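Local atomic coordinates of probable TonB-dependent siderophore receptor PiuA (Acinetobacter baumannii, PDB entry 5FP1), a protein that probably binds iron-carrying siderophores, possibly including ferric enterobactin, at the outer membrane in the first step of iron uptake. Residues Lys296-Trp301 and Ser322-Ser327; Thr360-Tyr365 and Gln407-Phe412; Ser106-Met111 and Asp263-Glu268; Ala74-Asn79 and Trp317-Ser322. All coordinates share one frame; numbering follows the deposited sequence.

From the N terminus, plug loop 74-79 comes first and meets barrel segment 317-322 far later, at contact 4, closing a loop of more than 230 residues. Contact 3 is nested inside that loop: plug loop 106-111 reaches 263-268, the start of strand 264-279. The next strand carries 296-301, which pairs with 322-327 in contact 1; this hairpin crosses contact 4 and shares Ser322 with it. Contact 2 follows contact 1 in series, pairing 360-365 with 407-412 across a 41-residue excursion. Contacts 1 and 2 thus join neighbouring barrel strands, with Ile324 bonded to Gly363 between them, whereas contacts 3 and 4 tie the plug to that wall.

Contact 1 of 4, residues Lys296-Trp301 and Ser322-Ser327. With C8E ((hydroxyethyloxy)tri(ethyloxy)octane), chain D.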
# COMPACT_ATOMS: atom_id res chain seq x y z
N LYS A 296 14.15 4.70 7.70
CA LYS A 296 14.20 6.10 8.11
C LYS A 296 13.32 6.97 7.23
O LYS A 296 13.20 6.73 6.04
CB LYS A 296 15.64 6.62 8.06
CG LYS A 296 16.57 5.78 8.93
CD LYS A 296 18.03 6.22 8.88
CE LYS A 296 18.20 7.58 9.53
NZ LYS A 296 19.57 7.74 10.10
N ASN A 297 12.72 7.98 7.84
CA ASN A 297 11.88 8.92 7.14
C ASN A 297 12.10 10.27 7.77
O ASN A 297 12.07 10.41 9.01
CB ASN A 297 10.41 8.45 7.26
CG ASN A 297 9.45 9.12 6.29
OD1 ASN A 297 9.83 9.77 5.29
ND2 ASN A 297 8.15 8.93 6.58
N ASP A 298 12.31 11.28 6.95
CA ASP A 298 12.64 12.62 7.43
C ASP A 298 11.99 13.58 6.45
O ASP A 298 12.35 13.60 5.28
CB ASP A 298 14.17 12.79 7.44
CG ASP A 298 14.63 14.10 8.05
OD1 ASP A 298 13.82 14.86 8.59
OD2 ASP A 298 15.84 14.37 7.99
N TYR A 299 10.97 14.31 6.91
CA TYR A 299 10.18 15.10 6.01
C TYR A 299 9.57 16.36 6.60
O TYR A 299 9.28 16.46 7.81
CB TYR A 299 9.09 14.26 5.35
CG TYR A 299 7.97 13.81 6.26
CD1 TYR A 299 6.97 14.68 6.67
CD2 TYR A 299 7.90 12.49 6.67
CE1 TYR A 299 5.93 14.25 7.48
CE2 TYR A 299 6.87 12.05 7.50
CZ TYR A 299 5.89 12.94 7.91
OH TYR A 299 4.89 12.48 8.75
N VAL A 300 9.38 17.31 5.70
CA VAL A 300 8.60 18.53 5.90
C VAL A 300 7.79 18.76 4.63
O VAL A 300 8.36 18.84 3.53
CB VAL A 300 9.50 19.77 6.12
CG1 VAL A 300 8.67 21.05 6.05
CG2 VAL A 300 10.22 19.67 7.45
N TRP A 301 6.47 18.82 4.74
CA TRP A 301 5.64 19.08 3.57
C TRP A 301 4.47 19.99 3.93
O TRP A 301 4.18 20.24 5.13
CB TRP A 301 5.17 17.78 2.86
CG TRP A 301 4.30 16.98 3.66
CD1 TRP A 301 4.67 16.01 4.57
CD2 TRP A 301 2.86 17.04 3.70
NE1 TRP A 301 3.56 15.50 5.18
CE2 TRP A 301 2.44 16.10 4.66
CE3 TRP A 301 1.90 17.81 3.04
CZ2 TRP A 301 1.08 15.89 4.96
CZ3 TRP A 301 0.56 17.60 3.34
CH2 TRP A 301 0.16 16.67 4.30
N SER A 322 5.48 17.58 9.55
CA SER A 322 6.80 17.02 9.61
C SER A 322 6.84 15.78 10.48
O SER A 322 5.95 15.55 11.32
CB SER A 322 7.82 18.02 10.15
OG SER A 322 7.70 18.16 11.56
N ALA A 323 7.88 14.98 10.26
CA ALA A 323 8.26 13.89 11.16
C ALA A 323 9.70 13.47 10.86
O ALA A 323 10.20 13.65 9.76
CB ALA A 323 7.34 12.70 11.00
N ILE A 324 10.33 12.87 11.86
CA ILE A 324 11.64 12.25 11.72
C ILE A 324 11.54 10.92 12.42
O ILE A 324 11.32 10.88 13.64
CB ILE A 324 12.75 13.06 12.42
CG1 ILE A 324 12.71 14.55 12.04
CG2 ILE A 324 14.12 12.44 12.11
CD1 ILE A 324 13.52 15.44 12.99
N THR A 325 11.62 9.83 11.68
CA THR A 325 11.50 8.52 12.27
C THR A 325 12.70 7.66 11.94
O THR A 325 13.26 7.73 10.82
CB THR A 325 10.21 7.77 11.85
OG1 THR A 325 10.15 7.58 10.42
CG2 THR A 325 8.98 8.55 12.33
N ASP A 326 13.01 6.77 12.87
CA ASP A 326 14.10 5.81 12.68
C ASP A 326 13.68 4.51 13.33
O ASP A 326 13.50 4.44 14.55
CB ASP A 326 15.39 6.33 13.31
CG ASP A 326 16.60 5.44 13.02
OD1 ASP A 326 16.45 4.25 12.75
OD2 ASP A 326 17.73 5.94 13.12
N SER A 327 13.46 3.51 12.50
CA SER A 327 12.93 2.24 12.95
C SER A 327 13.85 1.07 12.61
O SER A 327 14.41 1.02 11.52
CB SER A 327 11.56 2.01 12.33
OG SER A 327 11.09 0.71 12.63
C1 C8E D . 15.03 9.62 14.74
C2 C8E D . 14.09 10.54 15.50
C3 C8E D . 14.92 11.60 16.20
C4 C8E D . 14.35 12.99 15.98
C5 C8E D . 14.72 13.94 17.11
C6 C8E D . 16.22 14.07 17.32
C7 C8E D . 16.48 15.07 18.43
C8 C8E D . 17.62 16.02 18.09
O9 C8E D . 17.77 16.93 19.19
O HOH W 1 7.70 7.51 9.15
O HOH W 2 3.33 14.65 10.00
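Strands 284-304 and 315-341 form a beta hairpin in the barrel wall, and here Asn297 and Tyr299 make antiparallel hydrogen-bonded pairs with Thr325 and Ala323. Four backbone bonds join them; the shortest, Thr325 N to Asn297 O, is 2.8 Å. Side chains alternate between the two faces. On the face of Asn297 and Tyr299, the phenol lies across the Ala323 backbone: chi1 of 69° sets CG between the backbone N and carbonyl carbon of Tyr299 and swings the ring over the partner strand. Ala323 N then sits 3.5 Å above the ring plane, toward its rim, while CZ of Tyr299 is 3.4 Å from Ala323 CB, a methyl small enough to slip beneath. The Tyr299 hydroxyl makes a hydrogen bond with Trp501 NE1. Nearby, one water accepts from Asn297 ND2 and is 2.8 Å from Thr325 OG1, and Asn297 OD1 turns to Gln265.

On the other face Lys296 and Asp326 run side by side, pointing the same way. Their bridge is long, NZ to OD2 4.0 Å, and Asp326 has a second cationic partner in Lys294. Asp298 lies alongside Ile324, and Asp298 OD1 bonds to Tyr365 OH. Ile324 CG2 meets the detergent tail at C4, 3.9 Å away. The hairpin is therefore two-sided: amides, water and an aromatic ring on one face; on the other, a detergent tail against Ile324 and Asp326 CB, plus a loose lysine-aspartate pair.

Contact 2 of 4, residues Thr360-Tyr365 and Gln407-Phe412. With C8E ((hydroxyethyloxy)tri(ethyloxy)octane), chain D; C8E ((hydroxyethyloxy)tri(ethyloxy)octane), chain G.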
# COMPACT_ATOMS: atom_id res chain seq x y z
N THR A 360 11.29 2.03 17.39
CA THR A 360 11.18 3.27 16.59
C THR A 360 11.41 4.46 17.47
O THR A 360 10.83 4.54 18.56
CB THR A 360 9.77 3.41 15.95
OG1 THR A 360 9.54 2.31 15.07
CG2 THR A 360 9.62 4.71 15.13
N ASP A 361 12.27 5.38 17.01
CA ASP A 361 12.39 6.72 17.56
C ASP A 361 11.63 7.70 16.66
O ASP A 361 11.73 7.63 15.44
CB ASP A 361 13.86 7.15 17.61
CG ASP A 361 14.66 6.43 18.70
OD1 ASP A 361 14.06 5.98 19.68
OD2 ASP A 361 15.90 6.35 18.59
N LYS A 362 10.88 8.61 17.26
CA LYS A 362 10.14 9.60 16.48
C LYS A 362 10.32 11.00 17.01
O LYS A 362 10.20 11.25 18.23
CB LYS A 362 8.63 9.27 16.44
CG LYS A 362 7.80 10.16 15.52
CD LYS A 362 7.22 11.40 16.18
CE LYS A 362 6.44 12.27 15.19
NZ LYS A 362 5.90 13.54 15.75
N GLY A 363 10.55 11.93 16.08
CA GLY A 363 10.59 13.36 16.39
C GLY A 363 9.91 14.13 15.27
O GLY A 363 9.28 13.55 14.34
N GLY A 364 10.10 15.44 15.30
CA GLY A 364 9.58 16.31 14.26
C GLY A 364 10.33 17.61 14.34
O GLY A 364 11.33 17.71 15.09
N TYR A 365 9.86 18.61 13.61
CA TYR A 365 10.57 19.89 13.52
C TYR A 365 9.82 20.99 14.22
O TYR A 365 8.59 21.11 14.10
CB TYR A 365 10.88 20.28 12.07
CG TYR A 365 11.94 19.40 11.45
CD1 TYR A 365 13.30 19.61 11.70
CD2 TYR A 365 11.59 18.33 10.64
CE1 TYR A 365 14.27 18.79 11.15
CE2 TYR A 365 12.55 17.52 10.08
CZ TYR A 365 13.88 17.74 10.34
OH TYR A 365 14.81 16.88 9.79
N GLN A 407 14.28 23.15 13.57
CA GLN A 407 15.10 22.46 14.54
C GLN A 407 14.47 21.14 14.95
O GLN A 407 13.31 21.10 15.34
CB GLN A 407 15.26 23.33 15.78
CG GLN A 407 16.09 22.71 16.89
CD GLN A 407 16.62 23.75 17.84
OE1 GLN A 407 17.58 24.47 17.53
NE2 GLN A 407 16.00 23.86 19.00
N ALA A 408 15.25 20.08 14.91
CA ALA A 408 14.73 18.75 15.22
C ALA A 408 14.34 18.70 16.70
O ALA A 408 15.01 19.31 17.54
CB ALA A 408 15.77 17.69 14.90
N ARG A 409 13.27 17.99 17.00
CA ARG A 409 12.71 17.89 18.34
C ARG A 409 12.26 16.43 18.55
O ARG A 409 11.47 15.94 17.77
CB ARG A 409 11.47 18.79 18.44
CG ARG A 409 10.72 18.76 19.77
CD ARG A 409 9.25 19.18 19.63
NE ARG A 409 8.56 18.22 18.78
CZ ARG A 409 8.11 18.45 17.55
NH1 ARG A 409 8.17 19.66 17.01
NH2 ARG A 409 7.59 17.45 16.87
N PRO A 410 12.74 15.75 19.61
CA PRO A 410 12.32 14.37 19.87
C PRO A 410 10.95 14.34 20.52
O PRO A 410 10.63 15.24 21.27
CB PRO A 410 13.41 13.84 20.82
CG PRO A 410 13.83 15.06 21.59
CD PRO A 410 13.69 16.24 20.63
N ASP A 411 10.13 13.32 20.22
CA ASP A 411 8.77 13.24 20.77
C ASP A 411 8.54 11.97 21.59
O ASP A 411 8.05 12.04 22.73
CB ASP A 411 7.71 13.33 19.68
CG ASP A 411 7.72 14.68 18.98
OD1 ASP A 411 7.73 15.73 19.67
OD2 ASP A 411 7.71 14.70 17.73
N PHE A 412 8.88 10.82 21.04
CA PHE A 412 8.67 9.54 21.74
C PHE A 412 9.45 8.42 21.12
O PHE A 412 10.03 8.57 20.04
CB PHE A 412 7.18 9.14 21.78
CG PHE A 412 6.53 8.99 20.41
CD1 PHE A 412 6.70 7.85 19.67
CD2 PHE A 412 5.71 9.99 19.91
CE1 PHE A 412 6.10 7.70 18.41
CE2 PHE A 412 5.10 9.86 18.67
CZ PHE A 412 5.29 8.72 17.92
C1 C8E D . 15.03 9.62 14.74
C2 C8E D . 14.09 10.54 15.50
C3 C8E D . 14.92 11.60 16.20
C4 C8E D . 14.35 12.99 15.98
C5 C8E D . 14.72 13.94 17.11
C6 C8E D . 16.22 14.07 17.32
C7 C8E D . 16.48 15.07 18.43
C8 C8E D . 17.62 16.02 18.09
O9 C8E D . 17.77 16.93 19.19
C1 C8E G . 13.05 10.19 20.19
C2 C8E G . 13.41 9.40 21.45
C3 C8E G . 12.49 9.77 22.60
C4 C8E G . 12.83 9.06 23.90
C5 C8E G . 11.57 8.69 24.69
C6 C8E G . 11.84 8.66 26.20
C7 C8E G . 12.49 7.36 26.70
C8 C8E G . 12.52 7.34 28.23
O9 C8E G . 12.03 6.09 28.72
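Lys362 pairs with two consecutive residues, Asp411 and Phe412, and its carbonyl oxygen accepts from both backbone nitrogens, at 2.9 Å from Asp411 N and 3.1 Å from Phe412 N. In return Lys362 N donates a hydrogen bond to Phe412 O. Beyond this double grip the register shifts by one, and Gly364 exchanges two further bonds with Arg409. Gly363 suits the crowding there, since its CA approaches Arg409 O to 3.1 Å.

The side chains form a salt-bridge network centred on Asp411. Arg409 meets the carboxylate side-on and nearly coplanar: NE goes to OD1 at 2.8 Å, and NH2 goes to the syn lone pair of OD2. Asp411 OD2 also takes Lys362 NZ, at 2.9 Å, which arrives from above the carboxylate plane. One carboxylate oxygen thus holds two cations, which probably eases the closeness of lysine and arginine. The Arg409 guanidinium lies with one face over Gly364, where no side chain intervenes, and NH1 makes a hydrogen bond to Asn366 OD1 and a weak one to Tyr365 O. Lys362 reaches Asp411 by a bend at chi2 (-91°), and its aliphatic part crosses Phe412, CB standing over the ring face in a CH-pi contact. Trp501 adds a cation-pi partner for the lysine.

Two detergent tails rest against Pro410, whose ring offers apolar carbons. With two residues opposite one, and backbone angles of -120/-50° at Asp411, this is a classic beta bulge between antiparallel strands of the barrel.

Contact 3 of 4, residues Ser106-Met111 and Asp263-Glu268; sequences SQNREM and DFQKQE
Asn108 N donates to Gln267 OE1 across 2.9 Å, the one direct hydrogen bond joining plug loop 106-111 to barrel segment 263-268. It is nearly straight, 166° at the hydrogen, and lies in the carbonyl plane of the glutamine amide, on a lone pair. A water also donates to Gln267 OE1, at 2.7 Å, and turns back to Asn108 O, so the buried glutamine oxygen receives two protons and both polar backbone atoms of Asn108 are engaged. The two side chains cross at about a right angle, yet their amide planes are only 25° apart, with Asn108 ND2 3.6 Å from Gln267 NE2. The asparagine nitrogen uses a second water, 2.9 Å away, which can donate to Gln265 OE1. Glutamine fits both barrel positions because its length spans the gap and its amide can serve donors and acceptors.

The second shell holds these amides. With CG anti to the carbonyl carbon (chi1 -58°), extended Gln267 carries its amide to the plug; NE2 makes a weak bond to Asn297 OD1. Gln265 NE2 bonds to that same oxygen and to Asn81 of the plug. The backbone of Gln107, next to Asn108, bonds to Asp83, which probably helps place the loop.

The plug loop runs between strands 101-102 and 114-121, while its partners Gln265 and Gln267 lie near the start of barrel strand 264-279, flanked by strands 215-226 and 284-304.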
# COMPACT_ATOMS: atom_id res chain seq x y z
N SER A 106 6.41 3.70 7.35
CA SER A 106 5.99 4.53 6.24
C SER A 106 7.10 4.67 5.19
O SER A 106 8.24 5.07 5.49
CB SER A 106 5.55 5.89 6.70
OG SER A 106 5.01 6.63 5.61
N GLN A 107 6.72 4.36 3.96
CA GLN A 107 7.63 4.39 2.81
C GLN A 107 6.81 4.64 1.55
O GLN A 107 5.61 4.33 1.49
CB GLN A 107 8.29 3.01 2.62
CG GLN A 107 9.01 2.46 3.83
CD GLN A 107 9.30 0.97 3.72
OE1 GLN A 107 9.11 0.18 4.69
NE2 GLN A 107 9.84 0.58 2.60
N ASN A 108 7.48 5.18 0.53
CA ASN A 108 6.95 5.20 -0.83
C ASN A 108 7.66 4.07 -1.59
O ASN A 108 8.80 4.23 -2.04
CB ASN A 108 7.25 6.56 -1.47
CG ASN A 108 6.66 7.72 -0.67
OD1 ASN A 108 5.55 7.65 -0.18
ND2 ASN A 108 7.40 8.80 -0.56
N ARG A 109 7.03 2.90 -1.64
CA ARG A 109 7.74 1.70 -2.09
C ARG A 109 7.96 1.72 -3.61
O ARG A 109 7.07 2.16 -4.36
CB ARG A 109 6.99 0.46 -1.67
CG ARG A 109 6.98 0.28 -0.16
CD ARG A 109 5.91 -0.68 0.31
NE ARG A 109 5.89 -0.82 1.77
CZ ARG A 109 5.42 0.09 2.61
NH1 ARG A 109 4.86 1.21 2.16
NH2 ARG A 109 5.50 -0.14 3.92
N GLU A 110 9.14 1.26 -4.02
CA GLU A 110 9.54 1.15 -5.43
C GLU A 110 9.21 -0.20 -6.03
O GLU A 110 9.05 -1.21 -5.32
CB GLU A 110 11.06 1.34 -5.58
CG GLU A 110 11.47 2.62 -6.29
CD GLU A 110 11.53 2.50 -7.81
OE1 GLU A 110 11.52 1.37 -8.32
OE2 GLU A 110 11.58 3.56 -8.51
N MET A 111 9.18 -0.23 -7.35
CA MET A 111 8.92 -1.49 -8.07
C MET A 111 10.18 -2.16 -8.64
O MET A 111 10.06 -3.25 -9.19
CB MET A 111 7.93 -1.24 -9.20
CG MET A 111 6.54 -0.81 -8.73
SD MET A 111 5.72 -2.04 -7.70
CE MET A 111 5.37 -3.26 -8.97
N ASP A 263 10.52 22.64 2.21
CA ASP A 263 9.97 21.28 2.26
C ASP A 263 10.99 20.29 1.70
O ASP A 263 11.81 20.63 0.84
CB ASP A 263 8.72 21.19 1.40
CG ASP A 263 7.55 22.04 1.92
OD1 ASP A 263 7.54 22.50 3.09
OD2 ASP A 263 6.59 22.17 1.13
N PHE A 264 10.94 19.06 2.18
CA PHE A 264 11.84 18.01 1.69
C PHE A 264 11.32 16.67 2.18
O PHE A 264 10.52 16.61 3.11
CB PHE A 264 13.29 18.22 2.19
CG PHE A 264 13.41 18.20 3.70
CD1 PHE A 264 13.62 17.00 4.38
CD2 PHE A 264 13.27 19.36 4.43
CE1 PHE A 264 13.67 16.98 5.77
CE2 PHE A 264 13.36 19.34 5.81
CZ PHE A 264 13.53 18.15 6.48
N GLN A 265 11.80 15.60 1.57
CA GLN A 265 11.58 14.28 2.14
C GLN A 265 12.70 13.38 1.74
O GLN A 265 13.04 13.26 0.57
CB GLN A 265 10.23 13.70 1.68
CG GLN A 265 9.93 12.29 2.23
CD GLN A 265 8.43 12.03 2.34
OE1 GLN A 265 7.64 12.53 1.53
NE2 GLN A 265 8.02 11.26 3.37
N LYS A 266 13.25 12.72 2.74
CA LYS A 266 14.32 11.76 2.55
C LYS A 266 13.97 10.45 3.25
O LYS A 266 13.75 10.41 4.46
CB LYS A 266 15.61 12.33 3.14
CG LYS A 266 16.12 13.57 2.42
CD LYS A 266 17.11 14.36 3.28
CE LYS A 266 17.67 15.53 2.50
NZ LYS A 266 18.74 16.24 3.26
N GLN A 267 13.87 9.39 2.47
CA GLN A 267 13.62 8.08 3.00
C GLN A 267 14.85 7.23 2.77
O GLN A 267 15.51 7.34 1.73
CB GLN A 267 12.39 7.46 2.33
CG GLN A 267 11.13 8.31 2.48
CD GLN A 267 9.86 7.62 2.06
OE1 GLN A 267 9.86 6.74 1.19
NE2 GLN A 267 8.76 8.00 2.67
N GLU A 268 15.08 6.31 3.68
CA GLU A 268 16.17 5.37 3.54
C GLU A 268 15.78 4.04 4.15
O GLU A 268 15.43 3.96 5.31
CB GLU A 268 17.44 5.90 4.22
CG GLU A 268 18.64 4.98 4.01
CD GLU A 268 19.91 5.50 4.70
OE1 GLU A 268 20.00 6.70 5.04
OE2 GLU A 268 20.83 4.69 4.91
O HOH W 3 11.12 4.79 -0.16
O HOH W 4 5.61 10.94 0.29

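Contact 4 of 4, residues Ala74-Asn79 and Trp317-Ser322. With PO4 (phosphate ion), chain B.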
# COMPACT_ATOMS: atom_id res chain seq x y z
N ALA A 74 -4.01 9.84 2.38
CA ALA A 74 -3.04 10.93 2.42
C ALA A 74 -2.55 11.13 3.85
O ALA A 74 -3.15 10.62 4.80
CB ALA A 74 -3.67 12.20 1.91
N GLY A 75 -1.46 11.89 3.96
CA GLY A 75 -0.90 12.24 5.25
C GLY A 75 -1.41 13.54 5.85
O GLY A 75 -2.08 14.32 5.19
N GLU A 76 -1.09 13.76 7.11
CA GLU A 76 -1.40 15.04 7.74
C GLU A 76 -0.46 15.27 8.92
O GLU A 76 0.69 14.83 8.88
CB GLU A 76 -2.86 15.14 8.17
CG GLU A 76 -3.41 16.56 8.06
CD GLU A 76 -3.95 17.08 9.39
OE1 GLU A 76 -3.12 17.42 10.26
OE2 GLU A 76 -5.19 17.15 9.57
N GLY A 77 -0.90 16.02 9.93
CA GLY A 77 -0.02 16.38 11.01
C GLY A 77 0.37 15.21 11.90
O GLY A 77 1.48 15.18 12.43
N GLY A 78 -0.54 14.25 12.04
CA GLY A 78 -0.36 13.11 12.91
C GLY A 78 -0.22 11.77 12.23
O GLY A 78 -0.30 10.73 12.88
N ASN A 79 -0.03 11.77 10.91
CA ASN A 79 0.25 10.52 10.22
C ASN A 79 1.06 10.73 8.96
O ASN A 79 0.84 11.71 8.26
CB ASN A 79 -1.03 9.78 9.91
CG ASN A 79 -1.86 10.46 8.85
OD1 ASN A 79 -2.39 11.54 9.05
ND2 ASN A 79 -2.02 9.78 7.71
N TRP A 317 -2.00 29.48 2.98
CA TRP A 317 -1.01 29.41 4.05
C TRP A 317 -0.25 28.08 3.98
O TRP A 317 -0.87 27.03 3.87
CB TRP A 317 -1.70 29.49 5.40
CG TRP A 317 -0.80 29.36 6.59
CD1 TRP A 317 0.31 30.08 6.85
CD2 TRP A 317 -0.97 28.46 7.70
NE1 TRP A 317 0.88 29.68 8.04
CE2 TRP A 317 0.11 28.68 8.58
CE3 TRP A 317 -1.92 27.51 8.04
CZ2 TRP A 317 0.25 27.99 9.78
CZ3 TRP A 317 -1.77 26.82 9.24
CH2 TRP A 317 -0.69 27.06 10.09
N HIS A 318 1.08 28.14 4.02
CA HIS A 318 1.91 26.94 3.93
C HIS A 318 2.02 26.22 5.29
O HIS A 318 3.09 26.20 5.89
CB HIS A 318 3.35 27.26 3.52
CG HIS A 318 3.52 27.86 2.16
ND1 HIS A 318 3.22 27.19 0.99
CD2 HIS A 318 4.04 29.06 1.78
CE1 HIS A 318 3.54 27.96 -0.05
NE2 HIS A 318 4.03 29.09 0.41
N ARG A 319 0.93 25.58 5.75
CA ARG A 319 0.92 24.80 6.98
C ARG A 319 1.98 23.72 6.91
O ARG A 319 2.07 23.02 5.92
CB ARG A 319 -0.46 24.16 7.21
CG ARG A 319 -0.48 23.03 8.22
CD ARG A 319 -0.15 23.43 9.67
NE ARG A 319 0.17 22.20 10.40
CZ ARG A 319 -0.69 21.42 11.05
NH1 ARG A 319 -1.95 21.76 11.20
NH2 ARG A 319 -0.25 20.31 11.60
N LEU A 320 2.79 23.62 7.96
CA LEU A 320 3.90 22.65 7.99
C LEU A 320 3.47 21.35 8.68
O LEU A 320 2.87 21.40 9.76
CB LEU A 320 5.12 23.24 8.72
CG LEU A 320 6.37 22.34 8.80
CD1 LEU A 320 7.64 23.21 8.70
CD2 LEU A 320 6.39 21.51 10.06
N ASN A 321 3.78 20.24 8.04
CA ASN A 321 3.68 18.89 8.58
C ASN A 321 5.08 18.29 8.51
O ASN A 321 5.81 18.50 7.53
CB ASN A 321 2.72 18.01 7.78
CG ASN A 321 1.24 18.42 7.98
OD1 ASN A 321 0.83 18.81 9.05
ND2 ASN A 321 0.49 18.31 6.96
N SER A 322 5.48 17.58 9.55
CA SER A 322 6.80 17.02 9.61
C SER A 322 6.84 15.78 10.48
O SER A 322 5.95 15.55 11.32
CB SER A 322 7.82 18.02 10.15
OG SER A 322 7.70 18.16 11.56
P PO4 B . -5.14 20.25 11.74
O1 PO4 B . -5.66 21.66 11.62
O2 PO4 B . -4.19 20.02 10.58
O3 PO4 B . -6.29 19.24 11.66
O4 PO4 B . -4.40 20.07 13.05
O HOH W 2 3.33 14.65 10.00
O HOH W 5 -2.20 18.64 13.02
O HOH W 6 3.53 17.54 11.66
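Glu76 and Gly77 press their shared peptide against the side chain of Asn321, the close-packed part of the meeting between plug loop 74-79 and barrel segment 317-322. Asn321 CG stands 3.7 Å from Glu76 C, and the amide lies against Gly77 CA, where no side chain keeps the loop away. The loop holds its own shape: Gly77 N donates to Glu76 OE1 at 2.6 Å.

Elsewhere water fills the join. One molecule lies within bonding distance of Glu76 O and Ser322 O, with more acceptors around it than it has protons; another accepts from Ser322 N at 2.9 Å and can donate to Gly77 O. Beside partly exposed Glu76 and Arg319, a third accepts from Arg319 NH2 at 2.9 Å and donates to Glu76 OE1 and a bound phosphate, probably from the crystallisation liquor. Arg319 NH1 adds a weak bond to phosphate O2, and His700 binds the ion too. A bend at chi2 (66°) brings the arginine NE to Leu320 O, which helps to hold the guanidinium. Glu76 OE1 lies 4.3 Å from Arg319 NH2, well out of the guanidinium plane; no N-H points at it, so only charge acts.

Plug and barrel thus meet largely through water. Glu76 OE1 is also just 2.8 Å from phosphate O2, so one of these groups may be protonated, with Arg319, salt-bridged to Asp306, probably easing the remaining negative charge.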